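Local coordinates for protein CDP-glucose-4,6-dehydratase (Yersinia pseudotuberculosis, PDB 1RKX) that catalyses the 4,6-dehydration of CDP-D-glucose, probably giving the 4-keto-6-deoxy sugar nucleotide, with a bound NAD as cofactor in a short-chain dehydrogenase fold, at residues 33-38 against 77-82; 258-263 against 308-313. All blocks are in the same frame, centred on the assembly; numbering follows the deposited sequence.

Both interactions attach a helix to the seven-stranded parallel sheet of the Rossmann fold. Interaction 1 comes first along the chain, and both of its segments precede those of interaction 2. It packs the end of helix 69-79 on strand 35-40, the second strand from one side of the sheet. Interaction 2 sets helix 308-314 against strand 259-261, the outermost strand within this chain, at the other side. Their centres lie 26 Å apart, and the nearest atoms are about 15 Å apart, so the two do not touch. The sheet is what they share. The bound NAD lies about 12 Å from the side chain of Val36 and about 10 Å from that of Phe262. The late helix 308-314 thus packs back on the nucleotide-binding core.

Interaction 1. Residues 33-38 against 77-82; sequences GATVKG and REFQPE
A lysine lies flat along a phenylalanine here: the fully extended chain of Lys37 runs past Phe79 in the opposite direction and ends in a salt bridge with the residue before it, Glu78. The contact belongs to the Rossmann fold of the short-chain dehydrogenases. It joins strand 35-40 of the parallel sheet to the last turn of helix 69-79. Lys37 CB sits over one face of the Phe79 ring, 3.6 Å from its centroid and only 6° off the normal, as a CH-pi contact. Further out, Lys37 CD meets Phe79 CB, the carbon that bears the ring, at 3.5 Å. Lys37 CG is anti to the backbone N, and the outer torsions are extended too. This carries the amine past the ring to the helix. There Lys37 NZ donates to Glu78 OE1 at 2.7 Å, nearly in line with the C-O bond. The Glu78 chain bends at chi2 (-73°), which brings the carboxylate round to the amine. The carbonyl O of Ser75 accepts a second bond from Lys37 NZ. The amine is therefore tied both to a side chain and to the backbone of the helix. Arg11 adds a cation-pi contact to Phe79 from the neighbouring strand 11-15. Where the helix stops, Gln80 leaves helical angles with positive phi. Its NE2 turns back to Arg77 O at 2.6 Å, almost straight (178°), and meets a lone pair in the carbonyl plane. The far end of the phenylalanine reaches the strand backbone. Thr35 CG2 is 4.1 Å from Phe79 CE1, and at the ring edge, in its plane, Thr35 O lies 3.3 Å from Phe79 CZ.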
loop_
_atom_site.group_PDB
_atom_site.type_symbol
_atom_site.label_atom_id
_atom_site.label_comp_id
_atom_site.label_asym_id
_atom_site.label_seq_id
_atom_site.Cartn_x
_atom_site.Cartn_y
_atom_site.Cartn_z
ATOM N N GLY C 33 -9.550 -0.003 43.552
ATOM C CA GLY C 33 -10.565 0.870 44.122
ATOM C C GLY C 33 -11.616 1.459 43.202
ATOM O O GLY C 33 -12.322 2.391 43.588
ATOM N N ALA C 34 -11.737 0.937 41.988
ATOM C CA ALA C 34 -12.733 1.468 41.069
ATOM C C ALA C 34 -14.124 0.955 41.425
ATOM O O ALA C 34 -14.267 -0.075 42.081
ATOM C CB ALA C 34 -12.384 1.078 39.629
ATOM N N THR C 35 -15.140 1.695 41.000
ATOM C CA THR C 35 -16.530 1.307 41.216
ATOM C C THR C 35 -16.908 0.655 39.892
ATOM O O THR C 35 -17.117 1.337 38.892
ATOM C CB THR C 35 -17.415 2.535 41.472
ATOM O OG1 THR C 35 -16.978 3.182 42.675
ATOM C CG2 THR C 35 -18.873 2.126 41.618
ATOM N N VAL C 36 -16.986 -0.667 39.892
ATOM C CA VAL C 36 -17.256 -1.403 38.665
ATOM C C VAL C 36 -18.626 -2.044 38.515
ATOM O O VAL C 36 -19.184 -2.591 39.472
ATOM C CB VAL C 36 -16.209 -2.520 38.478
ATOM C CG1 VAL C 36 -16.266 -3.054 37.051
ATOM C CG2 VAL C 36 -14.814 -1.994 38.815
ATOM N N LYS C 37 -19.153 -1.977 37.294
ATOM C CA LYS C 37 -20.429 -2.602 36.957
ATOM C C LYS C 37 -20.187 -3.442 35.709
ATOM O O LYS C 37 -19.556 -2.981 34.760
ATOM C CB LYS C 37 -21.518 -1.564 36.662
ATOM C CG LYS C 37 -22.863 -2.214 36.306
ATOM C CD LYS C 37 -23.987 -1.196 36.123
ATOM C CE LYS C 37 -25.316 -1.895 35.836
ATOM N NZ LYS C 37 -26.432 -0.936 35.585
ATOM N N GLY C 38 -20.682 -4.672 35.718
ATOM C CA GLY C 38 -20.504 -5.552 34.578
ATOM C C GLY C 38 -21.828 -5.920 33.927
ATOM O O GLY C 38 -22.868 -5.949 34.586
ATOM N N ARG C 77 -27.180 3.852 31.432
ATOM C CA ARG C 77 -27.747 5.109 31.927
ATOM C C ARG C 77 -27.897 5.090 33.443
ATOM O O ARG C 77 -27.668 6.094 34.112
ATOM C CB ARG C 77 -29.120 5.357 31.303
ATOM C CG ARG C 77 -29.853 6.556 31.895
ATOM C CD ARG C 77 -31.268 6.619 31.366
ATOM N NE ARG C 77 -31.288 6.842 29.926
ATOM C CZ ARG C 77 -32.285 6.478 29.127
ATOM N NH1 ARG C 77 -33.348 5.864 29.627
ATOM N NH2 ARG C 77 -32.218 6.731 27.829
ATOM N N GLU C 78 -28.306 3.945 33.971
ATOM C CA GLU C 78 -28.480 3.772 35.407
ATOM C C GLU C 78 -27.152 3.947 36.138
ATOM O O GLU C 78 -27.098 4.539 37.215
ATOM C CB GLU C 78 -29.049 2.373 35.685
ATOM C CG GLU C 78 -29.259 2.012 37.156
ATOM C CD GLU C 78 -27.963 1.733 37.904
ATOM O OE1 GLU C 78 -27.147 0.919 37.419
ATOM O OE2 GLU C 78 -27.765 2.322 38.987
ATOM N N PHE C 79 -26.080 3.448 35.533
ATOM C CA PHE C 79 -24.753 3.504 36.133
ATOM C C PHE C 79 -23.953 4.798 35.938
ATOM O O PHE C 79 -23.161 5.165 36.808
ATOM C CB PHE C 79 -23.931 2.312 35.632
ATOM C CG PHE C 79 -22.598 2.163 36.310
ATOM C CD1 PHE C 79 -22.522 1.919 37.676
ATOM C CD2 PHE C 79 -21.416 2.267 35.580
ATOM C CE1 PHE C 79 -21.287 1.777 38.310
ATOM C CE2 PHE C 79 -20.174 2.127 36.205
ATOM C CZ PHE C 79 -20.111 1.880 37.573
ATOM N N GLN C 80 -24.145 5.480 34.812
ATOM C CA GLN C 80 -23.417 6.721 34.528
ATOM C C GLN C 80 -21.899 6.511 34.592
ATOM O O GLN C 80 -21.198 7.177 35.355
ATOM C CB GLN C 80 -23.817 7.812 35.527
ATOM C CG GLN C 80 -25.297 8.177 35.507
ATOM C CD GLN C 80 -25.694 8.954 34.272
ATOM O OE1 GLN C 80 -25.164 10.032 34.009
ATOM N NE2 GLN C 80 -26.637 8.412 33.505
ATOM N N PRO C 81 -21.368 5.584 33.783
ATOM C CA PRO C 81 -19.922 5.332 33.797
ATOM C C PRO C 81 -19.106 6.455 33.162
ATOM O O PRO C 81 -19.603 7.187 32.308
ATOM C CB PRO C 81 -19.803 4.033 33.005
ATOM C CG PRO C 81 -20.852 4.229 31.948
ATOM C CD PRO C 81 -22.034 4.746 32.771
ATOM N N GLU C 82 -17.851 6.583 33.587
ATOM C CA GLU C 82 -16.948 7.589 33.035
ATOM C C GLU C 82 -16.004 6.847 32.096
ATOM O O GLU C 82 -15.404 7.434 31.199
ATOM C CB GLU C 82 -16.091 8.225 34.126
ATOM C CG GLU C 82 -16.821 8.744 35.333
ATOM C CD GLU C 82 -15.840 9.112 36.430
ATOM O OE1 GLU C 82 -15.056 10.065 36.219
ATOM O OE2 GLU C 82 -15.843 8.432 37.483
#

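Interaction 2. Residues 258-263 against 308-313; sequences EGWNFG and SKAKMQ
Strand 259-261, the outermost of the parallel sheet within this chain, receives helix 308-314 through Trp260 and Lys309. The strand and helix segments run at 101° to each other, with axes 7.3 Å apart at closest approach. Lys309 stays extended from the helix across one face of the indole. Its CE stands 3.9 Å from the centroid of the Trp260 six-membered ring, 3° off the normal, as a CH-pi contact. Lys309 NZ remains over the same face as a cation-pi partner. From there the amine also donates to Gly259 O at 2.8 Å, in the carbonyl plane. It also forms a salt bridge with Glu258 OE1, although the hydrogen bond in that pair is weak. The strand backbone and a carboxylate thus share one amine.

In this Rossmann fold the strand pairs with strand 187-192, while Trp260 NE1 bonds to Tyr256 O. The edge of the six-membered ring also meets the helix: Gln313 CB lies in its plane, 3.6 Å from Trp260 CH2. The Gln313 amide stands steeply to the indole, with planes 72° apart. One water donates to Glu258 OE1 and accepts from Gln313 NE2. Another accepts from Ala310 N and probably donates to the backbone O of Asn261. Ile142 of the second subunit also packs on Lys309. Ala310 faces the strand at the close approach: its CB lies 3.5 Å from the backbone O of Asn261 and 3.7 Å from Phe262 CE2.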
loop_
_atom_site.group_PDB
_atom_site.type_symbol
_atom_site.label_atom_id
_atom_site.label_comp_id
_atom_site.label_asym_id
_atom_site.label_seq_id
_atom_site.Cartn_x
_atom_site.Cartn_y
_atom_site.Cartn_z
ATOM N N GLU C 258 -7.817 6.072 18.812
ATOM C CA GLU C 258 -7.504 5.359 17.576
ATOM C C GLU C 258 -7.424 3.869 17.889
ATOM O O GLU C 258 -7.873 3.425 18.945
ATOM C CB GLU C 258 -6.148 5.810 17.018
ATOM C CG GLU C 258 -5.755 7.232 17.362
ATOM C CD GLU C 258 -4.410 7.624 16.787
ATOM O OE1 GLU C 258 -3.472 6.796 16.842
ATOM O OE2 GLU C 258 -4.289 8.762 16.286
ATOM N N GLY C 259 -6.843 3.103 16.967
ATOM C CA GLY C 259 -6.699 1.670 17.170
ATOM C C GLY C 259 -5.318 1.349 17.722
ATOM O O GLY C 259 -4.339 2.003 17.356
ATOM N N TRP C 260 -5.229 0.333 18.581
ATOM C CA TRP C 260 -3.958 -0.034 19.204
ATOM C C TRP C 260 -3.691 -1.534 19.298
ATOM O O TRP C 260 -4.538 -2.291 19.763
ATOM C CB TRP C 260 -3.888 0.535 20.625
ATOM C CG TRP C 260 -4.071 2.011 20.711
ATOM C CD1 TRP C 260 -5.249 2.697 20.661
ATOM C CD2 TRP C 260 -3.037 2.991 20.833
ATOM N NE1 TRP C 260 -5.014 4.048 20.745
ATOM C CE2 TRP C 260 -3.664 4.258 20.851
ATOM C CE3 TRP C 260 -1.639 2.924 20.928
ATOM C CZ2 TRP C 260 -2.940 5.453 20.960
ATOM C CZ3 TRP C 260 -0.915 4.113 21.037
ATOM C CH2 TRP C 260 -1.572 5.363 21.051
ATOM N N ASN C 261 -2.493 -1.941 18.883
ATOM C CA ASN C 261 -2.057 -3.336 18.935
ATOM C C ASN C 261 -1.339 -3.637 20.252
ATOM O O ASN C 261 -0.525 -2.839 20.719
ATOM C CB ASN C 261 -1.039 -3.637 17.829
ATOM C CG ASN C 261 -1.650 -3.736 16.448
ATOM O OD1 ASN C 261 -0.929 -3.686 15.452
ATOM N ND2 ASN C 261 -2.960 -3.896 16.371
ATOM N N PHE C 262 -1.614 -4.800 20.830
ATOM C CA PHE C 262 -0.925 -5.231 22.041
ATOM C C PHE C 262 -0.541 -6.691 21.855
ATOM O O PHE C 262 -1.379 -7.537 21.527
ATOM C CB PHE C 262 -1.792 -5.056 23.296
ATOM C CG PHE C 262 -2.056 -3.617 23.656
ATOM C CD1 PHE C 262 -3.266 -3.020 23.333
ATOM C CD2 PHE C 262 -1.085 -2.855 24.307
ATOM C CE1 PHE C 262 -3.516 -1.687 23.653
ATOM C CE2 PHE C 262 -1.325 -1.515 24.632
ATOM C CZ PHE C 262 -2.538 -0.934 24.306
ATOM N N GLY C 263 0.739 -6.980 22.046
ATOM C CA GLY C 263 1.218 -8.335 21.884
ATOM C C GLY C 263 2.604 -8.497 22.476
ATOM O O GLY C 263 3.210 -7.520 22.906
ATOM N N SER C 308 4.648 -1.341 17.882
ATOM C CA SER C 308 5.522 -0.175 17.999
ATOM C C SER C 308 4.742 1.054 18.471
ATOM O O SER C 308 5.265 1.884 19.210
ATOM C CB SER C 308 6.190 0.132 16.653
ATOM O OG SER C 308 7.015 -0.942 16.220
ATOM N N LYS C 309 3.490 1.165 18.040
ATOM C CA LYS C 309 2.649 2.301 18.409
ATOM C C LYS C 309 2.384 2.366 19.917
ATOM O O LYS C 309 2.570 3.410 20.539
ATOM C CB LYS C 309 1.328 2.225 17.648
ATOM C CG LYS C 309 0.449 3.451 17.766
ATOM C CD LYS C 309 -0.843 3.210 16.993
ATOM C CE LYS C 309 -1.787 4.372 17.069
ATOM N NZ LYS C 309 -2.954 4.133 16.165
ATOM N N ALA C 310 1.939 1.253 20.494
ATOM C CA ALA C 310 1.672 1.182 21.930
ATOM C C ALA C 310 2.950 1.502 22.715
ATOM O O ALA C 310 2.923 2.219 23.719
ATOM C CB ALA C 310 1.180 -0.216 22.297
ATOM N N LYS C 311 4.068 0.954 22.257
ATOM C CA LYS C 311 5.347 1.177 22.920
ATOM C C LYS C 311 5.770 2.644 22.883
ATOM O O LYS C 311 6.091 3.230 23.915
ATOM C CB LYS C 311 6.434 0.322 22.266
ATOM C CG LYS C 311 7.829 0.604 22.797
ATOM C CD LYS C 311 8.887 -0.217 22.077
ATOM C CE LYS C 311 10.276 0.116 22.605
ATOM N NZ LYS C 311 11.314 -0.801 22.064
ATOM N N MET C 312 5.754 3.225 21.689
ATOM C CA MET C 312 6.161 4.610 21.477
ATOM C C MET C 312 5.213 5.679 22.016
ATOM O O MET C 312 5.648 6.623 22.673
ATOM C CB MET C 312 6.368 4.863 19.979
ATOM C CG MET C 312 7.404 3.974 19.316
ATOM S SD MET C 312 9.091 4.379 19.793
ATOM C CE MET C 312 9.424 3.097 21.006
ATOM N N GLN C 313 3.924 5.540 21.732
ATOM C CA GLN C 313 2.951 6.537 22.165
ATOM C C GLN C 313 2.343 6.348 23.550
ATOM O O GLN C 313 1.891 7.313 24.160
ATOM C CB GLN C 313 1.833 6.647 21.125
ATOM C CG GLN C 313 2.280 7.299 19.829
ATOM C CD GLN C 313 1.194 7.307 18.778
ATOM O OE1 GLN C 313 0.054 7.683 19.050
ATOM N NE2 GLN C 313 1.543 6.900 17.563
HETATM O O HOH W 1 -1.000 7.747 16.189
HETATM O O HOH W 2 0.851 -0.863 19.190
#